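Uncharacterized protein (Thermus thermophilus HB8, PDB 6SCE) probably acts as a CRISPR defence DNA nuclease of type III systems, switched on when cyclic oligoadenylate binds to its CARF region. Local coordinates at residues E426-L431 with G550-V555. Sequence-based numbering, arbitrary orientation.
Sequences EDLLAL and GALWFV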
loop_
_atom_site.group_PDB
_atom_site.type_symbol
_atom_site.label_atom_id
_atom_site.label_comp_id
_atom_site.label_asym_id
_atom_site.label_seq_id
_atom_site.Cartn_x
_atom_site.Cartn_y
_atom_site.Cartn_z
ATOM N N GLU A 426 -6.425 -3.601 -16.374
ATOM C CA GLU A 426 -5.189 -3.337 -17.069
ATOM C C GLU A 426 -4.774 -1.851 -16.950
ATOM O O GLU A 426 -3.583 -1.553 -16.967
ATOM C CB GLU A 426 -5.239 -3.803 -18.533
ATOM C CG GLU A 426 -6.324 -3.185 -19.396
ATOM C CD GLU A 426 -7.683 -3.866 -19.271
ATOM O OE1 GLU A 426 -7.928 -4.673 -18.331
ATOM O OE2 GLU A 426 -8.536 -3.569 -20.125
ATOM N N ASP A 427 -5.747 -0.941 -16.813
ATOM C CA ASP A 427 -5.452 0.486 -16.641
ATOM C C ASP A 427 -4.926 0.741 -15.248
ATOM O O ASP A 427 -3.917 1.415 -15.082
ATOM C CB ASP A 427 -6.670 1.371 -16.940
ATOM C CG ASP A 427 -7.013 1.406 -18.421
ATOM O OD1 ASP A 427 -6.235 0.880 -19.220
ATOM O OD2 ASP A 427 -8.067 1.938 -18.799
ATOM N N LEU A 428 -5.587 0.189 -14.238
ATOM C CA LEU A 428 -5.068 0.300 -12.898
ATOM C C LEU A 428 -3.630 -0.224 -12.825
ATOM O O LEU A 428 -2.738 0.430 -12.244
ATOM C CB LEU A 428 -5.952 -0.439 -11.905
ATOM C CG LEU A 428 -5.454 -0.469 -10.465
ATOM C CD1 LEU A 428 -5.301 0.946 -9.917
ATOM C CD2 LEU A 428 -6.453 -1.267 -9.650
ATOM N N LEU A 429 -3.396 -1.398 -13.411
ATOM C CA LEU A 429 -2.074 -2.000 -13.371
ATOM C C LEU A 429 -0.995 -1.143 -14.074
ATOM O O LEU A 429 0.139 -1.071 -13.585
ATOM C CB LEU A 429 -2.111 -3.421 -13.970
ATOM C CG LEU A 429 -2.649 -4.519 -13.061
ATOM C CD1 LEU A 429 -3.021 -5.738 -13.897
ATOM C CD2 LEU A 429 -1.656 -4.914 -11.982
ATOM N N ALA A 430 -1.356 -0.515 -15.191
ATOM C CA ALA A 430 -0.475 0.421 -15.872
ATOM C C ALA A 430 -0.104 1.568 -14.922
ATOM O O ALA A 430 1.071 1.916 -14.739
ATOM C CB ALA A 430 -1.152 0.947 -17.120
ATOM N N LEU A 431 -1.114 2.115 -14.252
ATOM C CA LEU A 431 -0.878 3.229 -13.341
ATOM C C LEU A 431 0.083 2.825 -12.252
ATOM O O LEU A 431 0.916 3.608 -11.804
ATOM C CB LEU A 431 -2.208 3.728 -12.759
ATOM C CG LEU A 431 -2.147 4.859 -11.747
ATOM C CD1 LEU A 431 -1.688 6.126 -12.444
ATOM C CD2 LEU A 431 -3.548 5.031 -11.166
ATOM N N GLY A 550 -12.916 -0.588 -6.561
ATOM C CA GLY A 550 -11.747 -0.098 -5.776
ATOM C C GLY A 550 -10.890 -1.168 -5.104
ATOM O O GLY A 550 -10.034 -0.870 -4.191
ATOM N N ALA A 551 -11.120 -2.415 -5.525
ATOM C CA ALA A 551 -10.245 -3.520 -5.139
ATOM C C ALA A 551 -9.882 -4.336 -6.374
ATOM O O ALA A 551 -10.748 -4.745 -7.154
ATOM C CB ALA A 551 -10.887 -4.389 -4.082
ATOM N N LEU A 552 -8.582 -4.511 -6.575
ATOM C CA LEU A 552 -8.066 -5.413 -7.600
ATOM C C LEU A 552 -7.931 -6.810 -7.004
ATOM O O LEU A 552 -7.560 -6.970 -5.834
ATOM C CB LEU A 552 -6.691 -4.950 -8.083
ATOM C CG LEU A 552 -6.200 -5.597 -9.376
ATOM C CD1 LEU A 552 -7.108 -5.317 -10.540
ATOM C CD2 LEU A 552 -4.816 -5.035 -9.673
ATOM N N TRP A 553 -8.231 -7.821 -7.817
ATOM C CA TRP A 553 -8.128 -9.224 -7.403
ATOM C C TRP A 553 -7.283 -9.970 -8.419
ATOM O O TRP A 553 -7.486 -9.811 -9.620
ATOM C CB TRP A 553 -9.502 -9.909 -7.394
ATOM C CG TRP A 553 -10.473 -9.446 -6.350
ATOM C CD1 TRP A 553 -11.138 -8.259 -6.317
ATOM C CD2 TRP A 553 -10.947 -10.203 -5.238
ATOM N NE1 TRP A 553 -11.961 -8.204 -5.211
ATOM C CE2 TRP A 553 -11.876 -9.392 -4.545
ATOM C CE3 TRP A 553 -10.672 -11.488 -4.752
ATOM C CZ2 TRP A 553 -12.527 -9.822 -3.391
ATOM C CZ3 TRP A 553 -11.293 -11.900 -3.602
ATOM C CH2 TRP A 553 -12.213 -11.067 -2.923
ATOM N N PHE A 554 -6.341 -10.765 -7.920
ATOM C CA PHE A 554 -5.607 -11.719 -8.727
ATOM C C PHE A 554 -6.169 -13.102 -8.442
ATOM O O PHE A 554 -6.511 -13.418 -7.301
ATOM C CB PHE A 554 -4.123 -11.693 -8.377
ATOM C CG PHE A 554 -3.450 -10.395 -8.698
ATOM C CD1 PHE A 554 -3.671 -9.762 -9.913
ATOM C CD2 PHE A 554 -2.583 -9.808 -7.789
ATOM C CE1 PHE A 554 -3.051 -8.561 -10.206
ATOM C CE2 PHE A 554 -1.956 -8.611 -8.082
ATOM C CZ PHE A 554 -2.175 -7.995 -9.286
ATOM N N VAL A 555 -6.235 -13.924 -9.484
ATOM C CA VAL A 555 -6.829 -15.251 -9.384
ATOM C C VAL A 555 -5.740 -16.308 -9.568
ATOM O O VAL A 555 -4.883 -16.182 -10.469
ATOM C CB VAL A 555 -7.913 -15.466 -10.459
ATOM C CG1 VAL A 555 -8.579 -16.834 -10.298
ATOM C CG2 VAL A 555 -8.957 -14.364 -10.404
#
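In both Leu428 (chi1 176°) and Leu552 the CG lies opposite the backbone nitrogen, and the two side chains, pointing in opposing senses, lie side by side. CD2 of Leu428 thereby settles 4.0 Å from CB of Leu552, alongside the root of that side chain. Leu429 takes the other common leucine torsion, with CG beside its backbone nitrogen (chi1 -79°), and lies crosswise to Leu552; its CD2 lies 3.9 Å from CD2 of Leu552. The same methyl of Leu429 meets Phe554 CZ at 4.1 Å, arriving at the ring edge near its plane. One methyl thus touches both Leu552 and Phe554, two positions apart on the same side of the strand. The axes of segments 426-431 and 551-555 run nearly perpendicular, at 99°, and come within 10.3 Å of each other, so just one turn touches the strand, and leucine suits these places because its branched end fills the space between helix and strand with methyl groups. The strand is central in a mixed sheet whose order, 434-438, 519-528, 541-548, 551-558, 584-592, with helix 561-579 following the strand, is consistent with a restriction-endonuclease-like nuclease domain. The helix leads directly into edge strand 434-438, and Leu428 also packs on Tyr306 of helix 303-312, which follows strand 293-297 of the neighbouring sheet. Phe554, flat and bulky, packs between sheet and helix 561-579, touching Met571, Leu574 and Val575. Gly550, with positive phi, accepts at its O a hydrogen bond from adenine N6 of the bound RNA, consistent with activator binding nearby.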